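Local coordinates for uncharacterized protein (Legionella longbeachae NSW150, PDB 4JZA) that probably removes the 3-phosphate from phosphatidylinositol 3-phosphate, as a bacterial phosphoinositide phosphatase, at residues T416-I421 with Q463-Y468; P420-E425 with P440-Y445; Y475-Y480 with G526-L531; S375-T380 with Y547-S552. All blocks are in the same frame, centred on the assembly; numbering follows the deposited sequence.

Running from the N terminus, the chain first meets contact 4, whose opening segment 375-380 finds its partner only at 547-552; the other three contacts form within that excursion. Contact 1 comes next, joining the end of strand 412-416 and the loop after it to the end of strand 462-465 and the residues beyond. Contact 2 shares P420 and I421 with it and closes a shorter loop within it, setting the chain against the first turn of helix 441-454. Contact 3 follows in series, tying the loop 475-480 to helix 524-542, which leads into strand 545-549 and so to contact 4. None of the loops cross. Contacts 1 and 4 meet along the sheet, while contacts 3 and 4 do not touch.

Contact 1 of 4, residues T416-I421 with Q463-Y468; sequences TLISPI and QNNHPY
T416 and N465 form a parallel beta bridge where strand 412-416 lies against strand 462-465, the outermost strand on this side of the mixed sheet of this alpha/beta fold. T416 N donates to N464 O at 2.8 Å and T416 O takes the amide of H466, with N to O 3.0 Å, so the backbone of T416 straddles N465. The CA of N465 also approaches T416 O at 3.2 Å in a CA-H...O contact. The side chains of T416 and N465 emerge on the same face of the sheet; H377 touches T416 there too.

L417 packs on R556 and E560 of helix 556-574, its CB directed away from 463-468; CD2 nevertheless comes back to 3.8 Å from H466 CB and rests at the edge of the imidazole near the ring plane. The polar end of H466 is held by E535 of helix 524-542 through NE2 and by T477 through ND1.

I418, its CB also directed away from 463-468, packs among H377, V551 and D441 and presents its carbonyl instead: I418 O receives a CA-H...O contact from P467 CA at 3.3 Å. This contact continues the approach of the two chains beyond the bridge, though no longer in strand geometry. S419 closes the run. With OG beside its own backbone N (chi1 -48°), the hydroxyl lies next to P467, and Y468 N donates to S419 OG at 3.2 Å in a nearly straight bond, N-H...O 168°.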
loop_
_atom_site.group_PDB
_atom_site.type_symbol
_atom_site.label_atom_id
_atom_site.label_comp_id
_atom_site.label_asym_id
_atom_site.label_seq_id
_atom_site.Cartn_x
_atom_site.Cartn_y
_atom_site.Cartn_z
ATOM N N THR A 416 19.963 -6.060 -7.741
ATOM C CA THR A 416 19.005 -5.021 -7.430
ATOM C C THR A 416 19.029 -3.923 -8.469
ATOM O O THR A 416 20.082 -3.483 -8.905
ATOM C CB THR A 416 19.261 -4.401 -6.050
ATOM O OG1 THR A 416 20.514 -3.720 -6.057
ATOM C CG2 THR A 416 19.278 -5.466 -4.989
ATOM N N LEU A 417 17.844 -3.479 -8.854
ATOM C CA LEU A 417 17.712 -2.407 -9.814
ATOM C C LEU A 417 17.163 -1.169 -9.134
ATOM O O LEU A 417 16.017 -0.817 -9.322
ATOM C CB LEU A 417 16.793 -2.843 -10.948
ATOM C CG LEU A 417 17.258 -4.114 -11.654
ATOM C CD1 LEU A 417 16.240 -4.608 -12.661
ATOM C CD2 LEU A 417 18.611 -3.904 -12.308
ATOM N N ILE A 418 17.993 -0.516 -8.333
ATOM C CA ILE A 418 17.575 0.682 -7.627
ATOM C C ILE A 418 18.617 1.783 -7.744
ATOM O O ILE A 418 19.749 1.532 -8.111
ATOM C CB ILE A 418 17.257 0.395 -6.150
ATOM C CG1 ILE A 418 18.533 0.231 -5.337
ATOM C CG2 ILE A 418 16.385 -0.835 -6.024
ATOM C CD1 ILE A 418 18.271 -0.137 -3.901
ATOM N N SER A 419 18.214 3.008 -7.439
ATOM C CA SER A 419 19.070 4.163 -7.641
ATOM C C SER A 419 19.209 5.044 -6.414
ATOM O O SER A 419 18.479 6.011 -6.251
ATOM C CB SER A 419 18.548 4.993 -8.804
ATOM O OG SER A 419 18.265 4.167 -9.905
ATOM N N PRO A 420 20.165 4.704 -5.563
ATOM C CA PRO A 420 20.494 5.494 -4.372
ATOM C C PRO A 420 20.833 6.905 -4.760
ATOM O O PRO A 420 21.543 7.087 -5.736
ATOM C CB PRO A 420 21.750 4.821 -3.830
ATOM C CG PRO A 420 21.707 3.457 -4.400
ATOM C CD PRO A 420 21.065 3.568 -5.734
ATOM N N ILE A 421 20.318 7.885 -4.028
ATOM C CA ILE A 421 20.576 9.308 -4.287
ATOM C C ILE A 421 20.605 10.003 -2.943
ATOM O O ILE A 421 19.649 9.855 -2.188
ATOM C CB ILE A 421 19.491 9.896 -5.228
ATOM C CG1 ILE A 421 19.774 11.357 -5.553
ATOM C CG2 ILE A 421 18.064 9.760 -4.672
ATOM C CD1 ILE A 421 20.524 11.528 -6.851
ATOM N N GLN A 463 26.493 -9.577 -5.185
ATOM C CA GLN A 463 25.627 -8.428 -5.156
ATOM C C GLN A 463 25.875 -7.488 -6.299
ATOM O O GLN A 463 26.922 -6.908 -6.372
ATOM C CB GLN A 463 25.870 -7.630 -3.883
ATOM C CG GLN A 463 25.184 -8.260 -2.715
ATOM C CD GLN A 463 25.517 -7.611 -1.399
ATOM O OE1 GLN A 463 26.536 -7.945 -0.791
ATOM N NE2 GLN A 463 24.628 -6.718 -0.915
ATOM N N ASN A 464 24.886 -7.255 -7.142
ATOM C CA ASN A 464 25.043 -6.272 -8.196
ATOM C C ASN A 464 23.875 -5.342 -8.172
ATOM O O ASN A 464 22.761 -5.776 -8.080
ATOM C CB ASN A 464 25.185 -6.961 -9.546
ATOM C CG ASN A 464 26.398 -7.895 -9.595
ATOM O OD1 ASN A 464 26.410 -8.980 -8.999
ATOM N ND2 ASN A 464 27.438 -7.457 -10.284
ATOM N N ASN A 465 24.155 -4.049 -8.186
ATOM C CA ASN A 465 23.142 -3.020 -8.270
ATOM C C ASN A 465 23.306 -2.162 -9.518
ATOM O O ASN A 465 24.413 -1.735 -9.807
ATOM C CB ASN A 465 23.215 -2.086 -7.084
ATOM C CG ASN A 465 22.112 -1.089 -7.118
ATOM O OD1 ASN A 465 22.334 0.102 -7.297
ATOM N ND2 ASN A 465 20.903 -1.581 -7.037
ATOM N N HIS A 466 22.198 -1.878 -10.213
ATOM C CA HIS A 466 22.225 -1.114 -11.451
ATOM C C HIS A 466 21.367 0.092 -11.376
ATOM O O HIS A 466 20.147 0.031 -11.577
ATOM C CB HIS A 466 21.813 -1.968 -12.612
ATOM C CG HIS A 466 22.742 -3.110 -12.821
ATOM N ND1 HIS A 466 24.050 -2.928 -13.199
ATOM C CD2 HIS A 466 22.575 -4.431 -12.626
ATOM C CE1 HIS A 466 24.638 -4.103 -13.268
ATOM N NE2 HIS A 466 23.759 -5.032 -12.931
ATOM N N PRO A 467 22.006 1.211 -11.053
ATOM C CA PRO A 467 21.265 2.428 -10.938
ATOM C C PRO A 467 21.043 2.908 -12.326
ATOM O O PRO A 467 21.785 2.538 -13.207
ATOM C CB PRO A 467 22.214 3.339 -10.156
ATOM C CG PRO A 467 23.576 2.821 -10.431
ATOM C CD PRO A 467 23.406 1.355 -10.622
ATOM N N TYR A 468 19.993 3.681 -12.523
ATOM C CA TYR A 468 19.756 4.373 -13.795
ATOM C C TYR A 468 18.782 5.540 -13.477
ATOM O O TYR A 468 17.559 5.385 -13.470
ATOM C CB TYR A 468 19.246 3.440 -14.917
ATOM C CG TYR A 468 19.140 4.171 -16.229
ATOM C CD1 TYR A 468 20.256 4.775 -16.779
ATOM C CD2 TYR A 468 17.932 4.306 -16.901
ATOM C CE1 TYR A 468 20.188 5.487 -17.960
ATOM C CE2 TYR A 468 17.848 5.019 -18.095
ATOM C CZ TYR A 468 18.984 5.605 -18.610
ATOM O OH TYR A 468 18.987 6.314 -19.765
#

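Contact 2 of 4, residues P420-E425 with P440-Y445; sequences PIHATE and PDLDLY
The first turn of helix 441-454, the helical link of a beta-alpha-beta crossover between parallel strands 412-416 and 462-465, receives P420 among D441, L442 and Y445. The contact is mostly packing of carbon atoms. D441 CB lies against the P420 backbone, 3.6 Å from P420 N, L442 CD1 is 3.9 Å from P420 CB, and P420 CG meets CD2 of Y445 at the edge of the phenol ring, in its plane. D441 and Y445, one turn apart and linked by Y445 N to D441 O at 2.9 Å, thus touch P420 at its N and at CG.

L442 serves two partners with its two methyls. With CG anti to the backbone N (chi1 172°), the branch carries CD1 to P420 and CD2 to H422, where CD2 stands 3.6 Å above the imidazole plane, over the ring centre. H422 is exposed, so this CH-pi contact lies at the surface.

The carboxylate of D441 turns to the chain just ahead of P420, its OD2 hydrogen-bonded to the amide of S419, which ties D441 to the loop. I421, whose CB points away from the helix, packs on Y475 of strand 474-475, while L444 packs on H377, in the loop after strand 365-374.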
loop_
_atom_site.group_PDB
_atom_site.type_symbol
_atom_site.label_atom_id
_atom_site.label_comp_id
_atom_site.label_asym_id
_atom_site.label_seq_id
_atom_site.Cartn_x
_atom_site.Cartn_y
_atom_site.Cartn_z
ATOM N N PRO A 420 20.165 4.704 -5.563
ATOM C CA PRO A 420 20.494 5.494 -4.372
ATOM C C PRO A 420 20.833 6.905 -4.760
ATOM O O PRO A 420 21.543 7.087 -5.736
ATOM C CB PRO A 420 21.750 4.821 -3.830
ATOM C CG PRO A 420 21.707 3.457 -4.400
ATOM C CD PRO A 420 21.065 3.568 -5.734
ATOM N N ILE A 421 20.318 7.885 -4.028
ATOM C CA ILE A 421 20.576 9.308 -4.287
ATOM C C ILE A 421 20.605 10.003 -2.943
ATOM O O ILE A 421 19.649 9.855 -2.188
ATOM C CB ILE A 421 19.491 9.896 -5.228
ATOM C CG1 ILE A 421 19.774 11.357 -5.553
ATOM C CG2 ILE A 421 18.064 9.760 -4.672
ATOM C CD1 ILE A 421 20.524 11.528 -6.851
ATOM N N HIS A 422 21.711 10.675 -2.596
ATOM C CA HIS A 422 21.795 11.447 -1.323
ATOM C C HIS A 422 20.875 12.676 -1.383
ATOM O O HIS A 422 20.492 13.144 -2.467
ATOM C CB HIS A 422 23.224 11.911 -0.989
ATOM C CG HIS A 422 24.093 10.858 -0.365
ATOM N ND1 HIS A 422 24.261 10.729 1.006
ATOM C CD2 HIS A 422 24.872 9.902 -0.936
ATOM C CE1 HIS A 422 25.093 9.726 1.249
ATOM N NE2 HIS A 422 25.476 9.210 0.088
ATOM N N ALA A 423 20.532 13.208 -0.211
ATOM C CA ALA A 423 19.711 14.406 -0.145
ATOM C C ALA A 423 20.378 15.627 -0.793
ATOM O O ALA A 423 19.706 16.496 -1.322
ATOM C CB ALA A 423 19.353 14.708 1.290
ATOM N N THR A 424 21.698 15.703 -0.776
ATOM C CA THR A 424 22.373 16.861 -1.376
ATOM C C THR A 424 22.339 16.889 -2.910
ATOM O O THR A 424 22.658 17.909 -3.512
ATOM C CB THR A 424 23.826 16.965 -0.867
ATOM O OG1 THR A 424 24.454 15.682 -0.952
ATOM C CG2 THR A 424 23.834 17.427 0.604
ATOM N N GLU A 425 21.940 15.783 -3.538
ATOM C CA GLU A 425 21.919 15.664 -5.003
ATOM C C GLU A 425 20.516 15.518 -5.646
ATOM O O GLU A 425 20.385 15.680 -6.863
ATOM C CB GLU A 425 22.785 14.489 -5.396
ATOM C CG GLU A 425 24.182 14.550 -4.791
ATOM C CD GLU A 425 24.937 13.224 -4.881
ATOM O OE1 GLU A 425 24.340 12.123 -4.677
ATOM O OE2 GLU A 425 26.150 13.296 -5.149
ATOM N N PRO A 440 13.714 6.127 -1.008
ATOM C CA PRO A 440 14.260 5.210 -0.016
ATOM C C PRO A 440 15.456 4.435 -0.535
ATOM O O PRO A 440 16.184 3.828 0.235
ATOM C CB PRO A 440 13.089 4.265 0.221
ATOM C CG PRO A 440 12.372 4.226 -1.121
ATOM C CD PRO A 440 12.482 5.609 -1.655
ATOM N N ASP A 441 15.664 4.478 -1.841
ATOM C CA ASP A 441 16.718 3.694 -2.512
ATOM C C ASP A 441 18.055 3.695 -1.732
ATOM O O ASP A 441 18.652 2.650 -1.593
ATOM C CB ASP A 441 16.961 4.140 -3.990
ATOM C CG ASP A 441 15.702 4.031 -4.917
ATOM O OD1 ASP A 441 14.637 4.552 -4.533
ATOM O OD2 ASP A 441 15.766 3.482 -6.057
ATOM N N LEU A 442 18.538 4.821 -1.213
ATOM C CA LEU A 442 19.857 4.789 -0.552
ATOM C C LEU A 442 19.809 3.979 0.756
ATOM O O LEU A 442 20.668 3.117 1.028
ATOM C CB LEU A 442 20.419 6.197 -0.326
ATOM C CG LEU A 442 21.699 6.271 0.526
ATOM C CD1 LEU A 442 22.889 5.606 -0.158
ATOM C CD2 LEU A 442 22.051 7.703 0.915
ATOM N N ASP A 443 18.780 4.223 1.549
ATOM C CA ASP A 443 18.561 3.407 2.756
ATOM C C ASP A 443 18.391 1.945 2.417
ATOM O O ASP A 443 19.014 1.091 3.017
ATOM C CB ASP A 443 17.365 3.926 3.580
ATOM C CG ASP A 443 17.699 5.211 4.373
ATOM O OD1 ASP A 443 18.858 5.426 4.826
ATOM O OD2 ASP A 443 16.787 6.025 4.533
ATOM N N LEU A 444 17.569 1.640 1.424
ATOM C CA LEU A 444 17.397 0.230 1.029
ATOM C C LEU A 444 18.713 -0.420 0.589
ATOM O O LEU A 444 19.013 -1.525 0.979
ATOM C CB LEU A 444 16.372 0.104 -0.104
ATOM C CG LEU A 444 14.995 0.678 0.161
ATOM C CD1 LEU A 444 14.018 0.394 -0.968
ATOM C CD2 LEU A 444 14.463 0.156 1.458
ATOM N N TYR A 445 19.493 0.273 -0.232
ATOM C CA TYR A 445 20.794 -0.222 -0.627
ATOM C C TYR A 445 21.579 -0.633 0.605
ATOM O O TYR A 445 21.984 -1.785 0.693
ATOM C CB TYR A 445 21.552 0.840 -1.370
ATOM C CG TYR A 445 22.899 0.431 -1.927
ATOM C CD1 TYR A 445 23.727 -0.404 -1.263
ATOM C CD2 TYR A 445 23.338 0.945 -3.107
ATOM C CE1 TYR A 445 24.940 -0.738 -1.785
ATOM C CE2 TYR A 445 24.550 0.613 -3.625
ATOM C CZ TYR A 445 25.337 -0.241 -2.938
ATOM O OH TYR A 445 26.558 -0.610 -3.390
#

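Contact 3 of 4, residues Y475-Y480 with G526-L531; sequences YYTQAY and GRELFL
The guanidinium of R527 meets T477 edge-on: T477 O lies close to its plane, whereas L531 CD1 covers one face, 3.9 Å above the plane and over the centre. The Y476 ring stands almost perpendicular to this group, their planes 82° apart, and offers its edge, with CD2 3.7 Å from R527 NH1. One face of the same phenol carries Q478 NE2, offset toward the rim, and the ring also meets that of Y524 obliquely.

T477 O is gripped end-on by both terminal nitrogens of R527. NH1, at 2.8 Å from T477 O, donates in the carbonyl plane; NH2, at 3.0 Å from the same oxygen, comes from above that plane. The arginine chain runs extended from CG to NE, which carries it to this carbonyl, and there NE and NH2 also bond to V511 O and L512 O near the end of helix 501-513. R527 therefore links three parts of the alpha/beta fold: helix 524-542, helix 501-513 and the loop between strand 474-475 and helix 482-492.

E528, next along helix 524-542, takes the other polar groups of T477. Its chain bends at chi2 (-60°), bringing the carboxylate to the loop: T477 OG1 donates to the syn lone pair of OE1 at 2.7 Å, and T477 N reaches OE2 at 3.0 Å, on the syn side but tilted out of the carboxylate plane. T477 OG1 is further hydrogen-bonded to H466 ND1. On the helix side, L531 CD1 packs 3.9 Å from T477 CB.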
loop_
_atom_site.group_PDB
_atom_site.type_symbol
_atom_site.label_atom_id
_atom_site.label_comp_id
_atom_site.label_asym_id
_atom_site.label_seq_id
_atom_site.Cartn_x
_atom_site.Cartn_y
_atom_site.Cartn_z
ATOM N N TYR A 475 22.995 9.057 -13.506
ATOM C CA TYR A 475 23.592 8.027 -12.618
ATOM C C TYR A 475 23.392 6.671 -13.268
ATOM O O TYR A 475 22.270 6.355 -13.693
ATOM C CB TYR A 475 22.908 7.999 -11.260
ATOM C CG TYR A 475 23.177 9.192 -10.389
ATOM C CD1 TYR A 475 22.438 10.370 -10.535
ATOM C CD2 TYR A 475 24.154 9.137 -9.386
ATOM C CE1 TYR A 475 22.681 11.467 -9.734
ATOM C CE2 TYR A 475 24.400 10.231 -8.577
ATOM C CZ TYR A 475 23.666 11.397 -8.756
ATOM O OH TYR A 475 23.917 12.492 -7.950
ATOM N N TYR A 476 24.458 5.888 -13.374
ATOM C CA TYR A 476 24.437 4.614 -14.084
ATOM C C TYR A 476 25.546 3.714 -13.576
ATOM O O TYR A 476 26.357 4.137 -12.772
ATOM C CB TYR A 476 24.593 4.828 -15.582
ATOM C CG TYR A 476 25.839 5.579 -15.956
ATOM C CD1 TYR A 476 25.900 6.951 -15.836
ATOM C CD2 TYR A 476 26.954 4.915 -16.427
ATOM C CE1 TYR A 476 27.040 7.642 -16.177
ATOM C CE2 TYR A 476 28.096 5.598 -16.769
ATOM C CZ TYR A 476 28.133 6.961 -16.642
ATOM O OH TYR A 476 29.269 7.642 -16.985
ATOM N N THR A 477 25.567 2.461 -14.009
ATOM C CA THR A 477 26.652 1.581 -13.606
ATOM C C THR A 477 27.952 2.023 -14.261
ATOM O O THR A 477 28.039 2.153 -15.471
ATOM C CB THR A 477 26.381 0.130 -14.019
ATOM O OG1 THR A 477 25.001 -0.177 -13.820
ATOM C CG2 THR A 477 27.211 -0.811 -13.196
ATOM N N GLN A 478 28.972 2.226 -13.444
ATOM C CA GLN A 478 30.271 2.650 -13.927
ATOM C C GLN A 478 30.999 1.498 -14.595
ATOM O O GLN A 478 30.741 0.340 -14.295
ATOM C CB GLN A 478 31.105 3.225 -12.786
ATOM C CG GLN A 478 30.487 4.437 -12.113
ATOM C CD GLN A 478 30.333 5.618 -13.052
ATOM O OE1 GLN A 478 31.300 6.298 -13.372
ATOM N NE2 GLN A 478 29.111 5.873 -13.486
ATOM N N ALA A 479 31.917 1.820 -15.493
ATOM C CA ALA A 479 32.718 0.814 -16.165
ATOM C C ALA A 479 33.558 0.068 -15.143
ATOM O O ALA A 479 33.782 -1.130 -15.257
ATOM C CB ALA A 479 33.601 1.459 -17.212
ATOM N N TYR A 480 34.016 0.805 -14.144
ATOM C CA TYR A 480 34.988 0.342 -13.170
ATOM C C TYR A 480 34.347 -0.233 -11.907
ATOM O O TYR A 480 35.011 -0.405 -10.892
ATOM C CB TYR A 480 35.934 1.485 -12.806
ATOM C CG TYR A 480 35.256 2.626 -12.086
ATOM C CD1 TYR A 480 35.147 2.629 -10.706
ATOM C CD2 TYR A 480 34.720 3.695 -12.783
ATOM C CE1 TYR A 480 34.525 3.662 -10.040
ATOM C CE2 TYR A 480 34.099 4.735 -12.126
ATOM C CZ TYR A 480 34.003 4.713 -10.754
ATOM O OH TYR A 480 33.380 5.742 -10.088
ATOM N N GLY A 526 19.882 1.056 -22.619
ATOM C CA GLY A 526 20.143 -0.258 -23.164
ATOM C C GLY A 526 21.348 -0.921 -22.557
ATOM O O GLY A 526 21.376 -2.160 -22.363
ATOM N N ARG A 527 22.346 -0.112 -22.249
ATOM C CA ARG A 527 23.542 -0.664 -21.675
ATOM C C ARG A 527 23.153 -1.338 -20.372
ATOM O O ARG A 527 23.566 -2.495 -20.123
ATOM C CB ARG A 527 24.599 0.394 -21.445
ATOM C CG ARG A 527 25.798 -0.097 -20.637
ATOM C CD ARG A 527 26.973 0.869 -20.764
ATOM N NE ARG A 527 28.034 0.553 -19.823
ATOM C CZ ARG A 527 28.045 0.883 -18.537
ATOM N NH1 ARG A 527 27.044 1.568 -17.995
ATOM N NH2 ARG A 527 29.078 0.516 -17.778
ATOM N N GLU A 528 22.335 -0.647 -19.562
ATOM C CA GLU A 528 21.858 -1.212 -18.302
ATOM C C GLU A 528 21.102 -2.544 -18.423
ATOM O O GLU A 528 21.239 -3.406 -17.572
ATOM C CB GLU A 528 20.969 -0.213 -17.568
ATOM C CG GLU A 528 21.711 1.019 -17.115
ATOM C CD GLU A 528 22.867 0.759 -16.167
ATOM O OE1 GLU A 528 22.805 -0.117 -15.333
ATOM O OE2 GLU A 528 23.854 1.466 -16.202
ATOM N N LEU A 529 20.271 -2.676 -19.437
ATOM C CA LEU A 529 19.461 -3.832 -19.570
ATOM C C LEU A 529 20.347 -4.959 -19.975
ATOM O O LEU A 529 20.132 -6.102 -19.534
ATOM C CB LEU A 529 18.381 -3.607 -20.615
ATOM C CG LEU A 529 17.328 -2.560 -20.248
ATOM C CD1 LEU A 529 16.394 -2.410 -21.425
ATOM C CD2 LEU A 529 16.528 -2.953 -19.031
ATOM N N PHE A 530 21.344 -4.641 -20.812
ATOM C CA PHE A 530 22.333 -5.641 -21.208
ATOM C C PHE A 530 23.237 -6.060 -20.059
ATOM O O PHE A 530 23.482 -7.248 -19.868
ATOM C CB PHE A 530 23.180 -5.176 -22.383
ATOM C CG PHE A 530 22.606 -5.547 -23.700
ATOM C CD1 PHE A 530 22.757 -6.807 -24.176
ATOM C CD2 PHE A 530 21.901 -4.629 -24.454
ATOM C CE1 PHE A 530 22.214 -7.163 -25.381
ATOM C CE2 PHE A 530 21.357 -4.966 -25.672
ATOM C CZ PHE A 530 21.523 -6.241 -26.143
ATOM N N LEU A 531 23.720 -5.110 -19.271
ATOM C CA LEU A 531 24.457 -5.488 -18.094
ATOM C C LEU A 531 23.625 -6.354 -17.211
ATOM O O LEU A 531 24.124 -7.362 -16.781
ATOM C CB LEU A 531 24.888 -4.283 -17.309
ATOM C CG LEU A 531 25.933 -3.445 -18.035
ATOM C CD1 LEU A 531 26.160 -2.243 -17.165
ATOM C CD2 LEU A 531 27.240 -4.198 -18.271
#

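Contact 4 of 4, residues S375-T380 with Y547-S552; sequences SSHIAT and YGSCVS
Y547 sends its side chain from strand 545-549 to the loop at S375. From CB, CG is anti to the backbone N (chi1 171°), which lays the ring beside the loop; CE1 comes 3.8 Å from S375 CB, which lies at the ring edge in its plane. At the tip, OH reaches three groups. S375 OG is modelled as a hydrogen-bond partner, at a separation too short to trust; I378 CG2 packs on OH at 3.8 Å; and a water 2.8 Å from OH joins it to S549 OG and to I378 N, which donates to the water at 3.0 Å.

Further on, the loop holds the turn after the strand. H377 N donates to V551 O at 3.2 Å, and S376 OG to S552 O at 2.8 Å, both from well above the carbonyl planes. S549 OG lies 3.7 Å from H377 CD2, while H377 itself is wedged between this turn and L444 and A448 of helix 441-454.

C550 through R556 spell C(X)5R from the end of strand 545-549 to the first residue of helix 556-574, consistent with the phosphate-binding P-loop of cysteine-based phosphatases; the segment 375-380 thus grips the first residues of what is probably the active-site loop.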
loop_
_atom_site.group_PDB
_atom_site.type_symbol
_atom_site.label_atom_id
_atom_site.label_comp_id
_atom_site.label_asym_id
_atom_site.label_seq_id
_atom_site.Cartn_x
_atom_site.Cartn_y
_atom_site.Cartn_z
ATOM N N SER A 375 11.113 -10.529 -6.223
ATOM C CA SER A 375 10.415 -10.043 -5.046
ATOM C C SER A 375 10.564 -8.534 -4.943
ATOM O O SER A 375 11.314 -7.934 -5.684
ATOM C CB SER A 375 10.926 -10.725 -3.778
ATOM O OG SER A 375 12.008 -10.019 -3.208
ATOM N N SER A 376 9.825 -7.927 -4.030
ATOM C CA SER A 376 10.074 -6.557 -3.631
ATOM C C SER A 376 11.385 -6.521 -2.863
ATOM O O SER A 376 11.793 -7.507 -2.277
ATOM C CB SER A 376 8.945 -6.039 -2.755
ATOM O OG SER A 376 7.742 -5.973 -3.478
ATOM N N HIS A 377 12.052 -5.380 -2.884
ATOM C CA HIS A 377 13.362 -5.251 -2.289
ATOM C C HIS A 377 13.341 -5.909 -0.923
ATOM O O HIS A 377 12.384 -5.814 -0.261
ATOM C CB HIS A 377 13.755 -3.768 -2.155
ATOM C CG HIS A 377 15.234 -3.563 -2.049
ATOM N ND1 HIS A 377 15.893 -3.549 -0.845
ATOM C CD2 HIS A 377 16.187 -3.440 -2.997
ATOM C CE1 HIS A 377 17.182 -3.388 -1.055
ATOM N NE2 HIS A 377 17.386 -3.305 -2.355
ATOM N N ILE A 378 14.397 -6.589 -0.517
ATOM C CA ILE A 378 14.407 -7.318 0.783
ATOM C C ILE A 378 14.264 -6.396 2.001
ATOM O O ILE A 378 13.805 -6.817 3.053
ATOM C CB ILE A 378 15.698 -8.163 0.967
ATOM C CG1 ILE A 378 16.963 -7.334 0.698
ATOM C CG2 ILE A 378 15.712 -9.367 0.032
ATOM C CD1 ILE A 378 18.190 -7.930 1.340
ATOM N N ALA A 379 14.642 -5.134 1.843
ATOM C CA ALA A 379 14.545 -4.172 2.932
ATOM C C ALA A 379 13.255 -3.408 2.781
ATOM O O ALA A 379 12.731 -3.260 1.665
ATOM C CB ALA A 379 15.713 -3.220 2.896
ATOM N N THR A 380 12.722 -2.908 3.886
ATOM C CA THR A 380 11.400 -2.270 3.811
ATOM C C THR A 380 11.458 -0.746 3.881
ATOM O O THR A 380 11.903 -0.185 4.854
ATOM C CB THR A 380 10.425 -2.860 4.837
ATOM O OG1 THR A 380 9.264 -2.043 4.885
ATOM C CG2 THR A 380 11.067 -2.953 6.216
ATOM N N TYR A 547 18.251 -14.400 -8.521
ATOM C CA TYR A 547 17.320 -13.565 -7.768
ATOM C C TYR A 547 17.600 -12.101 -8.051
ATOM O O TYR A 547 18.773 -11.679 -8.205
ATOM C CB TYR A 547 17.370 -13.815 -6.232
ATOM C CG TYR A 547 16.560 -12.778 -5.459
ATOM C CD1 TYR A 547 15.146 -12.828 -5.418
ATOM C CD2 TYR A 547 17.184 -11.705 -4.864
ATOM C CE1 TYR A 547 14.391 -11.862 -4.743
ATOM C CE2 TYR A 547 16.459 -10.737 -4.205
ATOM C CZ TYR A 547 15.047 -10.809 -4.149
ATOM O OH TYR A 547 14.340 -9.795 -3.519
ATOM N N GLY A 548 16.524 -11.316 -8.079
ATOM C CA GLY A 548 16.664 -9.867 -8.161
ATOM C C GLY A 548 15.405 -9.129 -7.788
ATOM O O GLY A 548 14.345 -9.731 -7.611
ATOM N N SER A 549 15.554 -7.822 -7.590
ATOM C CA SER A 549 14.437 -6.956 -7.327
ATOM C C SER A 549 14.743 -5.556 -7.800
ATOM O O SER A 549 15.899 -5.186 -7.970
ATOM C CB SER A 549 14.166 -6.905 -5.850
ATOM O OG SER A 549 15.210 -6.215 -5.219
ATOM N N CYS A 550 13.679 -4.799 -8.035
ATOM C CA CYS A 550 13.727 -3.358 -8.028
ATOM C C CYS A 550 13.058 -2.978 -6.713
ATOM O O CYS A 550 12.915 -3.826 -5.877
ATOM C CB CYS A 550 12.980 -2.815 -9.220
ATOM S SG CYS A 550 11.293 -3.426 -9.404
ATOM N N VAL A 551 12.670 -1.734 -6.492
ATOM C CA VAL A 551 12.113 -1.388 -5.181
ATOM C C VAL A 551 10.816 -2.177 -4.916
ATOM O O VAL A 551 10.599 -2.679 -3.825
ATOM C CB VAL A 551 11.824 0.141 -5.044
ATOM C CG1 VAL A 551 11.068 0.438 -3.764
ATOM C CG2 VAL A 551 13.119 0.950 -5.063
ATOM N N SER A 552 9.938 -2.228 -5.903
ATOM C CA SER A 552 8.659 -2.895 -5.759
ATOM C C SER A 552 8.632 -4.293 -6.374
ATOM O O SER A 552 7.725 -5.064 -6.102
ATOM C CB SER A 552 7.615 -2.107 -6.504
ATOM O OG SER A 552 7.882 -2.168 -7.900
HETATM O O HOH W 1 15.872 -7.540 -3.003
#